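Local coordinates for putative sugar binding protein (Bacteroides vulgatus ATCC 8482, PDB 3KEZ) that probably binds sugars or other nutrients at the bacterial outer membrane, as a calcium-containing member of the SusD family, at residues 91-96 and 149-154; 84-89 and 128-133; 232-237 and 334-339; 61-66 and 279-284. One frame throughout, in Å; residues are numbered along the deposited sequence.

Interaction 1 (91-96 and 149-154)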
loop_
_atom_site.group_PDB
_atom_site.type_symbol
_atom_site.label_atom_id
_atom_site.label_comp_id
_atom_site.label_asym_id
_atom_site.label_seq_id
_atom_site.Cartn_x
_atom_site.Cartn_y
_atom_site.Cartn_z
ATOM N N ASN A 91 6.581 8.678 16.713
ATOM C CA ASN A 91 5.352 9.102 17.417
ATOM C C ASN A 91 4.466 7.944 17.881
ATOM O O ASN A 91 3.751 8.046 18.915
ATOM C CB ASN A 91 4.595 10.127 16.559
ATOM C CG ASN A 91 5.303 11.486 16.556
ATOM O OD1 ASN A 91 5.273 12.194 17.547
ATOM N ND2 ASN A 91 5.996 11.803 15.472
ATOM N N CYS A 92 4.496 6.841 17.130
ATOM C CA CYS A 92 3.864 5.616 17.587
ATOM C C CYS A 92 4.524 5.136 18.873
ATOM O O CYS A 92 3.838 4.781 19.799
ATOM C CB CYS A 92 3.946 4.507 16.548
ATOM S SG CYS A 92 2.936 4.797 15.037
ATOM N N ASN A 93 5.863 5.111 18.901
ATOM C CA ASN A 93 6.646 4.784 20.103
ATOM C C ASN A 93 6.324 5.671 21.273
ATOM O O ASN A 93 6.155 5.180 22.389
ATOM C CB ASN A 93 8.151 4.858 19.807
ATOM C CG ASN A 93 8.586 3.809 18.791
ATOM O OD1 ASN A 93 7.811 2.890 18.485
ATOM N ND2 ASN A 93 9.809 3.926 18.271
ATOM N N LEU A 94 6.216 6.976 21.019
ATOM C CA LEU A 94 5.794 7.921 22.056
ATOM C C LEU A 94 4.485 7.466 22.679
ATOM O O LEU A 94 4.366 7.411 23.919
ATOM C CB LEU A 94 5.650 9.342 21.500
ATOM C CG LEU A 94 5.208 10.420 22.500
ATOM C CD1 LEU A 94 6.219 10.587 23.654
ATOM C CD2 LEU A 94 4.976 11.745 21.790
ATOM N N ILE A 95 3.513 7.120 21.842
ATOM C CA ILE A 95 2.231 6.656 22.344
ATOM C C ILE A 95 2.419 5.362 23.132
ATOM O O ILE A 95 1.913 5.215 24.251
ATOM C CB ILE A 95 1.201 6.400 21.208
ATOM C CG1 ILE A 95 0.651 7.718 20.701
ATOM C CG2 ILE A 95 0.020 5.489 21.699
ATOM C CD1 ILE A 95 -0.070 7.621 19.308
ATOM N N LEU A 96 3.135 4.420 22.536
ATOM C CA LEU A 96 3.160 3.048 23.065
ATOM C C LEU A 96 3.912 2.975 24.392
ATOM O O LEU A 96 3.543 2.183 25.250
ATOM C CB LEU A 96 3.693 2.058 22.016
ATOM C CG LEU A 96 2.689 1.883 20.874
ATOM C CD1 LEU A 96 3.274 1.100 19.712
ATOM C CD2 LEU A 96 1.344 1.261 21.444
ATOM N N PRO A 149 16.760 -0.445 10.567
ATOM C CA PRO A 149 16.741 -0.472 12.014
ATOM C C PRO A 149 15.358 -0.515 12.623
ATOM O O PRO A 149 14.495 0.281 12.268
ATOM C CB PRO A 149 17.416 0.862 12.406
ATOM C CG PRO A 149 18.302 1.181 11.242
ATOM C CD PRO A 149 17.487 0.732 10.054
ATOM N N ILE A 150 15.187 -1.415 13.577
ATOM C CA ILE A 150 13.978 -1.518 14.389
ATOM C C ILE A 150 14.200 -0.516 15.525
ATOM O O ILE A 150 15.106 -0.686 16.343
ATOM C CB ILE A 150 13.831 -2.945 14.946
ATOM C CG1 ILE A 150 13.591 -3.937 13.775
ATOM C CG2 ILE A 150 12.698 -3.019 16.007
ATOM C CD1 ILE A 150 13.875 -5.422 14.131
ATOM N N VAL A 151 13.362 0.501 15.558
ATOM C CA VAL A 151 13.416 1.562 16.545
ATOM C C VAL A 151 12.123 1.520 17.319
ATOM O O VAL A 151 11.059 1.763 16.766
ATOM C CB VAL A 151 13.552 2.921 15.839
ATOM C CG1 VAL A 151 13.532 4.060 16.867
ATOM C CG2 VAL A 151 14.829 2.946 14.986
ATOM N N LYS A 152 12.207 1.197 18.600
ATOM C CA LYS A 152 11.019 1.025 19.424
ATOM C C LYS A 152 10.955 2.013 20.593
ATOM O O LYS A 152 9.970 2.035 21.343
ATOM C CB LYS A 152 10.946 -0.432 19.916
ATOM C CG LYS A 152 10.440 -1.377 18.817
ATOM C CD LYS A 152 10.560 -2.819 19.145
ATOM C CE LYS A 152 9.406 -3.298 19.985
ATOM N NZ LYS A 152 9.571 -4.757 20.172
ATOM N N GLU A 153 12.018 2.792 20.778
ATOM C CA GLU A 153 12.004 3.860 21.765
ATOM C C GLU A 153 12.230 5.226 21.080
ATOM O O GLU A 153 12.114 5.343 19.862
ATOM C CB GLU A 153 13.010 3.541 22.865
ATOM C CG GLU A 153 12.753 2.163 23.490
ATOM C CD GLU A 153 13.725 1.818 24.606
ATOM O OE1 GLU A 153 14.948 1.709 24.334
ATOM O OE2 GLU A 153 13.260 1.630 25.748
ATOM N N LEU A 154 12.501 6.266 21.861
ATOM C CA LEU A 154 12.599 7.601 21.309
ATOM C C LEU A 154 14.062 7.910 20.983
ATOM O O LEU A 154 14.982 7.682 21.787
ATOM C CB LEU A 154 12.013 8.642 22.280
ATOM C CG LEU A 154 10.553 8.448 22.717
ATOM C CD1 LEU A 154 10.120 9.627 23.620
ATOM C CD2 LEU A 154 9.573 8.201 21.479
#
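N93 and E153 bring their CA atoms to 5.7 Å of each other where the irregular segment 149-154 passes the last turn and a half of helix 80-96. How one amide can tie an irregular chain to a helix is well illustrated by N93, which is buried and carries the polar half of the contact. Its ND2 gives two hydrogen bonds to main-chain oxygens: one to V151 O, 2.9 Å from ND2 and fairly straight at 163°, and one to E153 O, 3.1 Å from ND2 and more bent. The oxygen of V151 lies close to the amide plane of N93, although ND2 stands well above the carbonyl plane of V151; E153 O is tilted from the amide plane. Between the two bonds the amide rests against the main chain of K152. With ND2 giving to two carbonyls and OD1 accepting from R123 of helix 109-134, the rotation of the amide is largely fixed. Q90, one turn earlier, also reaches E153 O. The apolar half lies farther along, where L154 CD2 comes to 3.6 Å from L94 N. L94 holds CG anti to the backbone N (chi1 180°), and its CD1 meets L154 CD1 at 4.0 Å as the two side chains cross at a slant. Such side-chain-to-backbone fastening, here at the surface, joins the connection between helices 138-141 and 166-183 to the helix-rich, TPR-clan scaffold of SusD-family proteins.

Interaction 2 (84-89 and 128-133)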
loop_
_atom_site.group_PDB
_atom_site.type_symbol
_atom_site.label_atom_id
_atom_site.label_comp_id
_atom_site.label_asym_id
_atom_site.label_seq_id
_atom_site.Cartn_x
_atom_site.Cartn_y
_atom_site.Cartn_z
ATOM N N TYR A 84 9.966 10.191 6.670
ATOM C CA TYR A 84 8.564 10.210 7.015
ATOM C C TYR A 84 8.148 8.953 7.800
ATOM O O TYR A 84 7.487 9.049 8.834
ATOM C CB TYR A 84 7.688 10.391 5.763
ATOM C CG TYR A 84 7.458 11.837 5.413
ATOM C CD1 TYR A 84 8.479 12.597 4.888
ATOM C CD2 TYR A 84 6.206 12.457 5.641
ATOM C CE1 TYR A 84 8.301 13.934 4.597
ATOM C CE2 TYR A 84 6.017 13.822 5.359
ATOM C CZ TYR A 84 7.071 14.541 4.811
ATOM O OH TYR A 84 6.944 15.892 4.509
ATOM N N LEU A 85 8.592 7.786 7.339
ATOM C CA LEU A 85 8.245 6.549 8.042
ATOM C C LEU A 85 8.865 6.489 9.454
ATOM O O LEU A 85 8.201 6.060 10.409
ATOM C CB LEU A 85 8.563 5.325 7.171
ATOM C CG LEU A 85 7.605 5.258 5.981
ATOM C CD1 LEU A 85 8.070 4.326 4.912
ATOM C CD2 LEU A 85 6.145 4.965 6.410
ATOM N N TYR A 86 10.112 6.951 9.620
ATOM C CA TYR A 86 10.729 6.941 10.926
ATOM C C TYR A 86 10.118 8.001 11.834
ATOM O O TYR A 86 10.005 7.799 13.054
ATOM C CB TYR A 86 12.266 7.062 10.852
ATOM C CG TYR A 86 12.898 5.683 10.700
ATOM C CD1 TYR A 86 12.751 4.696 11.701
ATOM C CD2 TYR A 86 13.562 5.333 9.524
ATOM C CE1 TYR A 86 13.270 3.440 11.542
ATOM C CE2 TYR A 86 14.095 4.079 9.351
ATOM C CZ TYR A 86 13.946 3.129 10.348
ATOM O OH TYR A 86 14.515 1.906 10.166
ATOM N N SER A 87 9.705 9.127 11.258
ATOM C CA SER A 87 8.917 10.117 12.013
ATOM C C SER A 87 7.632 9.529 12.596
ATOM O O SER A 87 7.344 9.673 13.792
ATOM C CB SER A 87 8.567 11.286 11.105
ATOM O OG SER A 87 7.820 12.240 11.805
ATOM N N ILE A 88 6.854 8.877 11.737
ATOM C CA ILE A 88 5.660 8.166 12.117
ATOM C C ILE A 88 5.938 7.120 13.233
ATOM O O ILE A 88 5.278 7.104 14.297
ATOM C CB ILE A 88 5.010 7.494 10.860
ATOM C CG1 ILE A 88 4.419 8.548 9.931
ATOM C CG2 ILE A 88 3.985 6.431 11.291
ATOM C CD1 ILE A 88 4.201 8.043 8.520
ATOM N N ILE A 89 6.913 6.255 12.998
ATOM C CA ILE A 89 7.321 5.265 14.032
ATOM C C ILE A 89 7.706 5.935 15.374
ATOM O O ILE A 89 7.301 5.479 16.436
ATOM C CB ILE A 89 8.522 4.350 13.527
ATOM C CG1 ILE A 89 8.049 3.473 12.353
ATOM C CG2 ILE A 89 9.126 3.594 14.725
ATOM C CD1 ILE A 89 9.187 2.680 11.565
ATOM N N PHE A 128 6.810 -2.128 7.856
ATOM C CA PHE A 128 6.625 -2.973 6.653
ATOM C C PHE A 128 7.030 -2.200 5.387
ATOM O O PHE A 128 7.775 -2.721 4.544
ATOM C CB PHE A 128 5.189 -3.498 6.567
ATOM C CG PHE A 128 4.902 -4.342 5.342
ATOM C CD1 PHE A 128 5.574 -5.526 5.113
ATOM C CD2 PHE A 128 3.899 -3.971 4.437
ATOM C CE1 PHE A 128 5.250 -6.329 4.011
ATOM C CE2 PHE A 128 3.608 -4.742 3.348
ATOM C CZ PHE A 128 4.250 -5.928 3.145
ATOM N N ASP A 129 6.593 -0.945 5.270
ATOM C CA ASP A 129 6.970 -0.154 4.112
ATOM C C ASP A 129 8.476 0.082 4.058
ATOM O O ASP A 129 9.086 -0.041 2.993
ATOM C CB ASP A 129 6.161 1.160 4.027
ATOM C CG ASP A 129 4.871 0.995 3.264
ATOM O OD1 ASP A 129 4.946 0.365 2.192
ATOM O OD2 ASP A 129 3.784 1.452 3.728
ATOM N N LEU A 130 9.100 0.401 5.186
ATOM C CA LEU A 130 10.549 0.580 5.175
ATOM C C LEU A 130 11.211 -0.740 4.733
ATOM O O LEU A 130 12.143 -0.734 3.963
ATOM C CB LEU A 130 11.106 1.024 6.542
ATOM C CG LEU A 130 10.949 2.491 6.978
ATOM C CD1 LEU A 130 11.178 2.615 8.485
ATOM C CD2 LEU A 130 11.919 3.381 6.237
ATOM N N THR A 131 10.708 -1.859 5.207
ATOM C CA THR A 131 11.367 -3.138 4.955
ATOM C C THR A 131 11.239 -3.552 3.497
ATOM O O THR A 131 12.190 -4.015 2.902
ATOM C CB THR A 131 10.800 -4.206 5.922
ATOM O OG1 THR A 131 11.041 -3.792 7.277
ATOM C CG2 THR A 131 11.458 -5.594 5.685
ATOM N N ARG A 132 10.074 -3.354 2.894
ATOM C CA ARG A 132 9.913 -3.710 1.477
ATOM C C ARG A 132 10.577 -2.733 0.495
ATOM O O ARG A 132 11.006 -3.134 -0.613
ATOM C CB ARG A 132 8.460 -3.998 1.110
ATOM C CG ARG A 132 7.496 -2.889 1.207
ATOM C CD ARG A 132 6.094 -3.429 0.957
ATOM N NE ARG A 132 5.120 -2.361 1.067
ATOM C CZ ARG A 132 3.895 -2.354 0.554
ATOM N NH1 ARG A 132 3.425 -3.377 -0.152
ATOM N NH2 ARG A 132 3.136 -1.278 0.731
ATOM N N ILE A 133 10.720 -1.483 0.917
ATOM C CA ILE A 133 11.377 -0.455 0.097
ATOM C C ILE A 133 12.900 -0.624 0.099
ATOM O O ILE A 133 13.514 -0.512 -0.965
ATOM C CB ILE A 133 10.974 1.000 0.507
ATOM C CG1 ILE A 133 9.511 1.282 0.170
ATOM C CG2 ILE A 133 11.892 2.110 -0.180
ATOM C CD1 ILE A 133 8.947 2.543 0.892
#
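L130 buries more of its surface in this contact than any other residue, and it does so by wedging between L85, Y86 and I89 of the facing helix. Its CD1 methyl sits over one face of the Y86 ring, a CH-pi contact with CD1 3.5 Å from the ring centroid and 20° off the normal. The methyl is displaced toward the hydroxyl-bearing end, over CZ and CE2, so CZ of Y86 is 3.4 Å from L130 CD1. From the next turn I89 reaches L130 tip to tip, with its CD1 3.7 Å from L130 CD1. L85 runs past L130 in the opposite direction, its CB 3.7 Å from L130 CG. These interlocking side chains belong to an antiparallel helix pair, 80-96 against 109-134, whose local axes approach to 10.3 Å at 151°; packing of this kind builds the alpha-helical, TPR-clan part of SusD-family proteins. L85 also turns its CD1 onto D129, crossing that side chain at about a right angle, 3.8 Å from D129 CB. The carboxylate of D129 has polar partners of its own. R132, one turn on, grips D129 OD1 side-on through both NE and NH2, the salt-bridging NH2 at 2.8 Å from OD1, while Y40 bonds to OD2. The Y86 hydroxyl bonds to P149.

Interaction 3 (232-237 and 334-339)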
loop_
_atom_site.group_PDB
_atom_site.type_symbol
_atom_site.label_atom_id
_atom_site.label_comp_id
_atom_site.label_asym_id
_atom_site.label_seq_id
_atom_site.Cartn_x
_atom_site.Cartn_y
_atom_site.Cartn_z
ATOM N N ALA A 232 -18.970 -3.530 2.129
ATOM C CA ALA A 232 -19.306 -4.466 1.091
ATOM C C ALA A 232 -18.502 -4.048 -0.117
ATOM O O ALA A 232 -18.228 -2.859 -0.315
ATOM C CB ALA A 232 -20.841 -4.471 0.818
ATOM N N LEU A 233 -18.078 -5.028 -0.901
ATOM C CA LEU A 233 -17.456 -4.770 -2.182
ATOM C C LEU A 233 -18.375 -3.860 -2.997
ATOM O O LEU A 233 -19.608 -4.054 -3.048
ATOM C CB LEU A 233 -17.214 -6.080 -2.950
ATOM C CG LEU A 233 -16.166 -7.097 -2.452
ATOM C CD1 LEU A 233 -16.161 -8.352 -3.399
ATOM C CD2 LEU A 233 -14.820 -6.472 -2.350
ATOM N N TRP A 234 -17.776 -2.850 -3.607
ATOM C CA TRP A 234 -18.510 -1.979 -4.541
ATOM C C TRP A 234 -19.129 -2.818 -5.649
ATOM O O TRP A 234 -18.441 -3.633 -6.264
ATOM C CB TRP A 234 -17.560 -0.935 -5.158
ATOM C CG TRP A 234 -17.143 0.158 -4.215
ATOM C CD1 TRP A 234 -17.913 0.766 -3.249
ATOM C CD2 TRP A 234 -15.880 0.789 -4.167
ATOM N NE1 TRP A 234 -17.171 1.728 -2.588
ATOM C CE2 TRP A 234 -15.917 1.749 -3.130
ATOM C CE3 TRP A 234 -14.683 0.617 -4.874
ATOM C CZ2 TRP A 234 -14.833 2.530 -2.817
ATOM C CZ3 TRP A 234 -13.628 1.400 -4.553
ATOM C CH2 TRP A 234 -13.704 2.346 -3.543
ATOM N N THR A 235 -20.416 -2.623 -5.917
ATOM C CA THR A 235 -21.071 -3.354 -6.999
ATOM C C THR A 235 -20.468 -2.988 -8.365
ATOM O O THR A 235 -19.783 -1.966 -8.525
ATOM C CB THR A 235 -22.571 -3.077 -7.062
ATOM O OG1 THR A 235 -22.768 -1.712 -7.439
ATOM C CG2 THR A 235 -23.257 -3.343 -5.698
ATOM N N ASN A 236 -20.722 -3.833 -9.347
ATOM C CA ASN A 236 -20.349 -3.530 -10.735
ATOM C C ASN A 236 -20.879 -2.147 -11.147
ATOM O O ASN A 236 -20.169 -1.352 -11.731
ATOM C CB ASN A 236 -20.901 -4.633 -11.633
ATOM C CG ASN A 236 -20.629 -4.413 -13.079
ATOM O OD1 ASN A 236 -21.482 -3.860 -13.790
ATOM N ND2 ASN A 236 -19.470 -4.877 -13.558
ATOM N N GLU A 237 -22.127 -1.857 -10.791
ATOM C CA GLU A 237 -22.729 -0.540 -11.059
ATOM C C GLU A 237 -22.072 0.654 -10.338
ATOM O O GLU A 237 -21.923 1.724 -10.918
ATOM C CB GLU A 237 -24.218 -0.584 -10.718
ATOM C CG GLU A 237 -24.966 0.635 -11.191
ATOM C CD GLU A 237 -26.454 0.495 -11.056
ATOM O OE1 GLU A 237 -26.949 -0.661 -11.010
ATOM O OE2 GLU A 237 -27.136 1.547 -11.020
ATOM N N LEU A 334 -6.368 3.456 0.655
ATOM C CA LEU A 334 -5.103 2.793 0.917
ATOM C C LEU A 334 -5.229 1.288 1.170
ATOM O O LEU A 334 -4.399 0.522 0.723
ATOM C CB LEU A 334 -4.420 3.484 2.101
ATOM C CG LEU A 334 -2.917 3.325 2.202
ATOM C CD1 LEU A 334 -2.258 3.810 0.908
ATOM C CD2 LEU A 334 -2.477 4.117 3.402
ATOM N N ILE A 335 -6.264 0.897 1.909
ATOM C CA ILE A 335 -6.649 -0.511 2.160
ATOM C C ILE A 335 -8.158 -0.730 1.854
ATOM O O ILE A 335 -9.043 -0.047 2.397
ATOM C CB ILE A 335 -6.383 -0.956 3.642
ATOM C CG1 ILE A 335 -4.910 -0.728 4.029
ATOM C CG2 ILE A 335 -6.818 -2.455 3.866
ATOM C CD1 ILE A 335 -4.609 -0.966 5.510
ATOM N N ARG A 336 -8.424 -1.696 0.974
ATOM C CA ARG A 336 -9.748 -2.011 0.484
ATOM C C ARG A 336 -10.155 -3.462 0.747
ATOM O O ARG A 336 -9.306 -4.365 0.657
ATOM C CB ARG A 336 -9.798 -1.789 -1.034
ATOM C CG ARG A 336 -9.638 -0.342 -1.454
ATOM C CD ARG A 336 -10.282 -0.083 -2.811
ATOM N NE ARG A 336 -9.521 -0.641 -3.920
ATOM C CZ ARG A 336 -9.950 -1.510 -4.848
ATOM N NH1 ARG A 336 -11.163 -2.026 -4.817
ATOM N NH2 ARG A 336 -9.124 -1.880 -5.827
ATOM N N LEU A 337 -11.455 -3.680 1.009
ATOM C CA LEU A 337 -12.001 -5.033 1.148
ATOM C C LEU A 337 -11.668 -5.950 -0.030
ATOM O O LEU A 337 -11.442 -7.139 0.180
ATOM C CB LEU A 337 -13.493 -5.018 1.337
ATOM C CG LEU A 337 -14.154 -6.318 1.757
ATOM C CD1 LEU A 337 -13.651 -6.868 3.141
ATOM C CD2 LEU A 337 -15.679 -6.073 1.809
ATOM N N SER A 338 -11.593 -5.396 -1.248
ATOM C CA SER A 338 -11.207 -6.165 -2.433
ATOM C C SER A 338 -9.858 -6.861 -2.230
ATOM O O SER A 338 -9.685 -7.978 -2.685
ATOM C CB SER A 338 -11.154 -5.278 -3.703
ATOM O OG SER A 338 -12.420 -4.856 -4.164
ATOM N N GLU A 339 -8.905 -6.198 -1.552
ATOM C CA GLU A 339 -7.611 -6.816 -1.269
ATOM C C GLU A 339 -7.758 -7.993 -0.283
ATOM O O GLU A 339 -7.079 -9.022 -0.472
ATOM C CB GLU A 339 -6.520 -5.840 -0.780
ATOM C CG GLU A 339 -5.124 -6.533 -0.674
ATOM C CD GLU A 339 -4.118 -5.814 0.179
ATOM O OE1 GLU A 339 -4.378 -4.655 0.552
ATOM O OE2 GLU A 339 -3.020 -6.390 0.449
#
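A232 meets L337 through its backbone alone, A232 C lying 4.0 Å from L337 CD2. The same methyl comes to 3.8 Å from L233 N, because L337 holds CG anti to its backbone N (chi1 -169°), which brings its CD2 up to the backbone of A232 and L233. L233 answers with its CD2, which touches CG of L337 and goes on to lie 3.4 Å from S338 OG. The hydroxyl has its polar partners elsewhere, in hydrogen bonds with E254 and R367. L233 therefore packs on the first turn of helix 337-350, which L337 and S338 help to form, just where strand 332-336, antiparallel to strand 255-259, gives way to it; R336 occupies the N-cap position, and L334 and I335 form a classic beta bulge opposite F257. W234, next along, brings CZ3 to 4.1 Å from R336 CD. The two side chains cross at about a right angle, with indole and guanidinium planes only 7° apart. Three glutamates, E254, E391 and E395, form salt bridges with the R336 guanidinium and so fix its orientation within this buried region. E254 also accepts the backbone N-H of W234, whose side chain is about 9 Å from that of the calcium ligand N331.

Interaction 4 (61-66 and 279-284); sequences TKRTGN and NGYDDM
A type I beta turn, K62 to G65, is clasped by the carboxylate of D283, a compact example of one acidic side chain holding a whole turn. OD2 accepts the backbone N-H of R63 (R63 N to D283 OD2, 2.6 Å) and OD1 that of T64 (T64 N to D283 OD1, 2.9 Å), each through its syn lone pair. The T64 hydroxyl also donates to OD1, from the anti side and out of the carboxylate plane. D283 sets CG anti to its backbone N, chi1 -157°, which carries the carboxylate out to the turn. The turn itself, closed by G65 N to K62 O at 2.9 Å, leads directly into helix 65-68, so the clasp ties the start of that helix to the chain entering strand 284-286. Beside it, the R63 guanidinium lies flat over one face of Y281, planes 11° apart and CZ 3.7 Å from the ring centroid, in a cation-pi stack. E270 pairs with R63 NE, while a water at the guanidinium edge bridges NH1 to D283 OD2. With two donors on each oxygen, counting that water, the carboxylate is probably kept ionised. K62, bent at chi2, passes alongside D283 and gives NZ to Y281 O at 3.0 Å; a second water links the same two atoms.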
loop_
_atom_site.group_PDB
_atom_site.type_symbol
_atom_site.label_atom_id
_atom_site.label_comp_id
_atom_site.label_asym_id
_atom_site.label_seq_id
_atom_site.Cartn_x
_atom_site.Cartn_y
_atom_site.Cartn_z
ATOM N N THR A 61 11.159 13.053 -17.308
ATOM C CA THR A 61 11.226 14.257 -16.482
ATOM C C THR A 61 10.029 14.411 -15.526
ATOM O O THR A 61 9.934 15.393 -14.790
ATOM C CB THR A 61 11.334 15.500 -17.396
ATOM O OG1 THR A 61 10.174 15.579 -18.250
ATOM C CG2 THR A 61 12.593 15.406 -18.271
ATOM N N LYS A 62 9.140 13.428 -15.507
ATOM C CA LYS A 62 7.997 13.419 -14.577
ATOM C C LYS A 62 8.402 13.124 -13.129
ATOM O O LYS A 62 9.465 12.579 -12.863
ATOM C CB LYS A 62 6.972 12.398 -15.066
ATOM C CG LYS A 62 6.403 12.714 -16.452
ATOM C CD LYS A 62 5.752 14.090 -16.508
ATOM C CE LYS A 62 5.076 14.332 -17.839
ATOM N NZ LYS A 62 4.214 15.523 -17.733
ATOM N N ARG A 63 7.559 13.451 -12.167
ATOM C CA ARG A 63 7.926 13.122 -10.772
ATOM C C ARG A 63 8.276 11.639 -10.589
ATOM O O ARG A 63 9.094 11.327 -9.755
ATOM C CB ARG A 63 6.822 13.467 -9.784
ATOM C CG ARG A 63 6.923 14.866 -9.228
ATOM C CD ARG A 63 6.095 15.838 -9.958
ATOM N NE ARG A 63 6.174 17.173 -9.385
ATOM C CZ ARG A 63 6.064 18.297 -10.095
ATOM N NH1 ARG A 63 5.795 18.268 -11.402
ATOM N NH2 ARG A 63 6.169 19.456 -9.491
ATOM N N THR A 64 7.615 10.752 -11.334
ATOM C CA THR A 64 7.831 9.281 -11.245
ATOM C C THR A 64 8.969 8.752 -12.111
ATOM O O THR A 64 9.328 7.550 -12.044
ATOM C CB THR A 64 6.571 8.524 -11.599
ATOM O OG1 THR A 64 6.061 8.977 -12.869
ATOM C CG2 THR A 64 5.535 8.743 -10.521
ATOM N N GLY A 65 9.567 9.653 -12.887
ATOM C CA GLY A 65 10.535 9.277 -13.910
ATOM C C GLY A 65 11.704 8.489 -13.346
ATOM O O GLY A 65 11.973 7.379 -13.811
ATOM N N ASN A 66 12.362 9.032 -12.306
ATOM C CA ASN A 66 13.560 8.398 -11.736
ATOM C C ASN A 66 13.250 7.047 -11.036
ATOM O O ASN A 66 14.085 6.126 -11.044
ATOM C CB ASN A 66 14.265 9.316 -10.778
ATOM C CG ASN A 66 15.040 10.419 -11.477
ATOM O OD1 ASN A 66 15.492 10.291 -12.624
ATOM N ND2 ASN A 66 15.180 11.521 -10.784
ATOM N N ASN A 279 -5.497 16.364 -16.302
ATOM C CA ASN A 279 -5.762 17.693 -15.727
ATOM C C ASN A 279 -4.862 18.025 -14.534
ATOM O O ASN A 279 -5.032 19.057 -13.910
ATOM C CB ASN A 279 -7.244 17.822 -15.340
ATOM C CG ASN A 279 -8.143 17.773 -16.547
ATOM O OD1 ASN A 279 -7.818 18.342 -17.569
ATOM N ND2 ASN A 279 -9.244 17.039 -16.459
ATOM N N GLY A 280 -3.861 17.195 -14.269
ATOM C CA GLY A 280 -2.922 17.415 -13.162
ATOM C C GLY A 280 -1.513 17.552 -13.725
ATOM O O GLY A 280 -1.272 18.449 -14.536
ATOM N N TYR A 281 -0.595 16.660 -13.337
ATOM C CA TYR A 281 0.791 16.701 -13.844
ATOM C C TYR A 281 1.082 15.707 -14.993
ATOM O O TYR A 281 2.218 15.632 -15.471
ATOM C CB TYR A 281 1.815 16.481 -12.707
ATOM C CG TYR A 281 2.195 17.714 -11.908
ATOM C CD1 TYR A 281 2.378 18.962 -12.518
ATOM C CD2 TYR A 281 2.413 17.625 -10.537
ATOM C CE1 TYR A 281 2.717 20.106 -11.763
ATOM C CE2 TYR A 281 2.764 18.754 -9.788
ATOM C CZ TYR A 281 2.912 19.982 -10.404
ATOM O OH TYR A 281 3.253 21.075 -9.645
ATOM N N ASP A 282 0.076 14.965 -15.455
ATOM C CA ASP A 282 0.275 14.002 -16.566
ATOM C C ASP A 282 1.490 13.107 -16.287
ATOM O O ASP A 282 2.387 12.963 -17.131
ATOM C CB ASP A 282 0.466 14.719 -17.901
ATOM C CG ASP A 282 -0.586 15.799 -18.155
ATOM O OD1 ASP A 282 -0.426 16.890 -17.597
ATOM O OD2 ASP A 282 -1.542 15.562 -18.928
ATOM N N ASP A 283 1.547 12.557 -15.091
ATOM C CA ASP A 283 2.833 12.109 -14.563
ATOM C C ASP A 283 3.019 10.609 -14.749
ATOM O O ASP A 283 4.077 10.157 -15.183
ATOM C CB ASP A 283 2.960 12.490 -13.101
ATOM C CG ASP A 283 4.395 12.573 -12.656
ATOM O OD1 ASP A 283 4.922 11.525 -12.219
ATOM O OD2 ASP A 283 4.995 13.673 -12.793
HETATM N N MSE A 284 1.993 9.838 -14.419
HETATM C CA MSE A 284 2.092 8.387 -14.521
HETATM C C MSE A 284 0.833 7.817 -15.178
HETATM O O MSE A 284 -0.285 8.266 -14.886
HETATM C CB MSE A 284 2.359 7.782 -13.145
HETATM C CG MSE A 284 1.307 8.108 -12.104
HETATM SE SE MSE A 284 1.663 7.493 -10.277
HETATM C CE MSE A 284 1.166 5.652 -10.413
HETATM O O HOH W 1 4.235 17.437 -15.590
HETATM O O HOH W 2 5.290 16.284 -13.369
#

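How the interactions relate
Interactions 1 and 2 share helix 80-96 and have centres 12 Å apart. They touch directly: Y86 OH reaches P149 O at 2.7 Å, a probable hydrogen bond, and V151 packs on the Y86 ring, so one tyrosine serves both contacts. Interaction 3 lies across the centre of the chain from both, about 7 Å from interaction 2 at the nearest atoms. It is the contact that comes near the metal site, though not into it: the W234 side chain is about 13 Å from the calcium ion. Interaction 4 joins segments 213 residues apart, and both interactions 1 and 2 fall within that span; its nearest atoms are about 12 Å from those of interactions 2 and 3 alike.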